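Local coordinates for protein monalysin (Pseudomonas entomophila, PDB 4MKO) that forms pores in host cell membranes as a beta-barrel toxin of the aerolysin-like family, damaging the Drosophila gut and lysing cells, at residues Trp48-Arg53 with Tyr147-Thr152. Numbering follows the deposited sequence.
Sequences WGTYTR and YAHNAT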
ATOM      1  N   TRP A  48       4.068  19.154   5.324  1.00 11.02           N
ATOM      2  CA  TRP A  48       3.722  18.883   6.715  1.00 10.70           C
ATOM      3  C   TRP A  48       4.681  17.838   7.243  1.00 12.34           C
ATOM      4  O   TRP A  48       5.001  16.895   6.515  1.00 12.53           O
ATOM      5  CB  TRP A  48       2.273  18.355   6.834  1.00  9.43           C
ATOM      6  CG  TRP A  48       1.230  19.239   6.216  1.00 10.15           C
ATOM      7  CD1 TRP A  48       0.707  19.132   4.966  1.00 12.99           C
ATOM      8  CD2 TRP A  48       0.612  20.396   6.816  1.00 10.31           C
ATOM      9  NE1 TRP A  48      -0.229  20.121   4.755  1.00 12.57           N
ATOM     10  CE2 TRP A  48      -0.309  20.908   5.877  1.00 13.32           C
ATOM     11  CE3 TRP A  48       0.696  20.998   8.089  1.00 11.28           C
ATOM     12  CZ2 TRP A  48      -1.097  22.034   6.139  1.00 12.87           C
ATOM     13  CZ3 TRP A  48      -0.095  22.116   8.349  1.00 12.14           C
ATOM     14  CH2 TRP A  48      -0.974  22.620   7.382  1.00 12.32           C
ATOM     15  N   GLY A  49       5.096  17.997   8.491  1.00  7.60           N
ATOM     16  CA  GLY A  49       5.938  17.038   9.195  1.00  7.11           C
ATOM     17  C   GLY A  49       5.074  15.820   9.438  1.00 10.61           C
ATOM     18  O   GLY A  49       4.098  15.900  10.191  1.00  8.80           O
ATOM     19  N   THR A  50       5.417  14.699   8.793  1.00  7.74           N
ATOM     20  CA  THR A  50       4.567  13.505   8.789  1.00  7.10           C
ATOM     21  C   THR A  50       5.230  12.239   9.273  1.00  9.10           C
ATOM     22  O   THR A  50       6.334  11.924   8.833  1.00  9.88           O
ATOM     23  CB  THR A  50       4.015  13.315   7.368  1.00 13.17           C
ATOM     24  OG1 THR A  50       3.426  14.527   6.892  1.00  8.79           O
ATOM     25  CG2 THR A  50       3.031  12.146   7.246  1.00  9.79           C
ATOM     26  N   TYR A  51       4.525  11.473  10.128  1.00  6.02           N
ATOM     27  CA  TYR A  51       4.991  10.156  10.550  1.00  5.54           C
ATOM     28  C   TYR A  51       4.406   9.178   9.531  1.00  8.47           C
ATOM     29  O   TYR A  51       3.215   9.276   9.211  1.00  7.64           O
ATOM     30  CB  TYR A  51       4.479   9.784  11.955  1.00  6.79           C
ATOM     31  CG  TYR A  51       5.074  10.605  13.082  1.00  6.86           C
ATOM     32  CD1 TYR A  51       4.476  11.795  13.497  1.00  9.08           C
ATOM     33  CD2 TYR A  51       6.222  10.179  13.751  1.00  6.67           C
ATOM     34  CE1 TYR A  51       5.014  12.549  14.544  1.00  8.85           C
ATOM     35  CE2 TYR A  51       6.781  10.935  14.784  1.00  7.31           C
ATOM     36  CZ  TYR A  51       6.166  12.114  15.184  1.00 12.47           C
ATOM     37  OH  TYR A  51       6.712  12.841  16.211  1.00 11.45           O
ATOM     38  N   THR A  52       5.227   8.253   9.013  1.00  4.12           N
ATOM     39  CA  THR A  52       4.750   7.258   8.048  1.00  4.33           C
ATOM     40  C   THR A  52       5.207   5.884   8.461  1.00  7.52           C
ATOM     41  O   THR A  52       6.348   5.731   8.870  1.00  6.01           O
ATOM     42  CB  THR A  52       5.305   7.586   6.633  1.00  8.48           C
ATOM     43  OG1 THR A  52       4.748   8.812   6.193  1.00  7.30           O
ATOM     44  CG2 THR A  52       5.003   6.489   5.592  1.00  7.53           C
ATOM     45  N   ARG A  53       4.346   4.863   8.305  1.00  4.73           N
ATOM     46  CA  ARG A  53       4.780   3.484   8.522  1.00  5.00           C
ATOM     47  C   ARG A  53       4.023   2.581   7.559  1.00  5.79           C
ATOM     48  O   ARG A  53       2.871   2.888   7.238  1.00  4.18           O
ATOM     49  CB  ARG A  53       4.600   3.017   9.990  1.00  4.95           C
ATOM     50  CG  ARG A  53       3.148   3.021  10.491  1.00  4.95           C
ATOM     51  CD  ARG A  53       2.964   2.008  11.629  1.00  7.12           C
ATOM     52  NE  ARG A  53       3.083   0.634  11.120  1.00  7.11           N
ATOM     53  CZ  ARG A  53       3.192  -0.461  11.872  1.00 11.87           C
ATOM     54  NH1 ARG A  53       3.199  -0.370  13.203  1.00  6.27           N
ATOM     55  NH2 ARG A  53       3.299  -1.651  11.303  1.00  7.54           N
ATOM     56  N   TYR A 147       0.520   2.336   3.349  1.00  3.92           N
ATOM     57  CA  TYR A 147       1.155   3.087   4.436  1.00  3.00           C
ATOM     58  C   TYR A 147       0.143   3.915   5.206  1.00  6.31           C
ATOM     59  O   TYR A 147      -0.825   4.414   4.617  1.00  5.51           O
ATOM     60  CB  TYR A 147       2.251   4.031   3.848  1.00  3.64           C
ATOM     61  CG  TYR A 147       3.290   3.262   3.071  1.00  4.39           C
ATOM     62  CD1 TYR A 147       3.065   2.897   1.745  1.00  5.81           C
ATOM     63  CD2 TYR A 147       4.430   2.765   3.699  1.00  5.72           C
ATOM     64  CE1 TYR A 147       3.972   2.105   1.050  1.00  5.44           C
ATOM     65  CE2 TYR A 147       5.358   1.987   3.006  1.00  6.98           C
ATOM     66  CZ  TYR A 147       5.110   1.641   1.686  1.00  9.63           C
ATOM     67  OH  TYR A 147       6.007   0.879   0.981  1.00 10.40           O
ATOM     68  N   ALA A 148       0.365   4.045   6.521  1.00  4.23           N
ATOM     69  CA  ALA A 148      -0.447   4.917   7.371  1.00  4.27           C
ATOM     70  C   ALA A 148       0.408   6.150   7.652  1.00  6.56           C
ATOM     71  O   ALA A 148       1.640   6.052   7.794  1.00  5.40           O
ATOM     72  CB  ALA A 148      -0.816   4.224   8.682  1.00  5.60           C
ATOM     73  N   HIS A 149      -0.246   7.308   7.724  1.00  3.86           N
ATOM     74  CA  HIS A 149       0.457   8.552   7.915  1.00  3.97           C
ATOM     75  C   HIS A 149      -0.242   9.416   8.948  1.00  8.61           C
ATOM     76  O   HIS A 149      -1.473   9.424   9.016  1.00  7.15           O
ATOM     77  CB  HIS A 149       0.424   9.349   6.590  1.00  4.49           C
ATOM     78  CG  HIS A 149       0.932   8.627   5.380  1.00  6.66           C
ATOM     79  ND1 HIS A 149       2.268   8.665   5.030  1.00  8.01           N
ATOM     80  CD2 HIS A 149       0.271   7.852   4.495  1.00  7.14           C
ATOM     81  CE1 HIS A 149       2.369   7.943   3.925  1.00  7.68           C
ATOM     82  NE2 HIS A 149       1.198   7.431   3.570  1.00  7.80           N
ATOM     83  N   ASN A 150       0.544  10.181   9.702  1.00  5.52           N
ATOM     84  CA  ASN A 150       0.053  11.231  10.579  1.00  4.69           C
ATOM     85  C   ASN A 150       0.773  12.494  10.117  1.00  7.86           C
ATOM     86  O   ASN A 150       1.948  12.676  10.449  1.00  8.64           O
ATOM     87  CB  ASN A 150       0.302  10.993  12.082  1.00  5.90           C
ATOM     88  CG  ASN A 150      -0.015  12.261  12.888  1.00  7.32           C
ATOM     89  OD1 ASN A 150      -0.477  13.274  12.337  1.00  8.39           O
ATOM     90  ND2 ASN A 150       0.230  12.259  14.185  1.00  6.60           N
ATOM     91  N   ALA A 151       0.096  13.310   9.311  1.00  5.71           N
ATOM     92  CA  ALA A 151       0.613  14.595   8.830  1.00  5.85           C
ATOM     93  C   ALA A 151       0.263  15.577   9.939  1.00  9.73           C
ATOM     94  O   ALA A 151      -0.899  15.991  10.083  1.00  8.02           O
ATOM     95  CB  ALA A 151      -0.047  14.974   7.505  1.00  6.58           C
ATOM     96  N   THR A 152       1.258  15.850  10.797  1.00  7.62           N
ATOM     97  CA  THR A 152       1.068  16.694  11.987  1.00  7.75           C
ATOM     98  C   THR A 152       0.644  18.124  11.586  1.00 11.13           C
ATOM     99  O   THR A 152       1.108  18.666  10.575  1.00  9.99           O
ATOM    100  CB  THR A 152       2.274  16.625  12.950  1.00 11.41           C
ATOM    101  OG1 THR A 152       3.380  17.357  12.423  1.00 11.58           O
ATOM    102  CG2 THR A 152       2.686  15.183  13.289  1.00  8.97           C
TER
HETATM  103  O   HOH W   1       3.644  19.886  10.066  1.00 13.24           O
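Two antiparallel strands of the long aerolysin-like sheet pair through Tyr-51 with Asn-150 and Arg-53 with Ala-148, both hydrogen-bonded pairs, and illustrate how side chains reinforce a backbone ladder. Tyr-51 N reaches Asn-150 O at 2.9 Å, and Asn-150 N returns to Tyr-51 O. At the non-hydrogen-bonded pair between these rungs, Thr-52 and His-149 lie side by side, and Thr-52 OG1 and His-149 ND1 share a hydrogen bond of 2.7 Å, at the ring edge and near its plane. With its CG2 anti to the backbone N (chi1 of OG1 -66°), Thr-52 also sets that methyl 3.4 Å from His-149 CE1. His-149 NE2 hydrogen-bonds Ser-180 OG, so both ring nitrogens have partners, which should hold the ring's rotation. Where strand 136-151 ends, Gly-49 O is gripped twice, by Thr-152 N and by Thr-152 OG1, the latter at 2.8 Å. A water accepts from Gly-49 N and donates to Thr-152 O, bridging the other side of this pair. On the face carrying Tyr-51, the Thr-152 methyl CG2 approaches the phenol edge, 3.7 Å from Tyr-51 CE1. Strand 29-43 flanks 48-53, strand 173-191 flanks 147-151, and the rings of Tyr-38 and Trp-226 meet Tyr-51 edge-to-face.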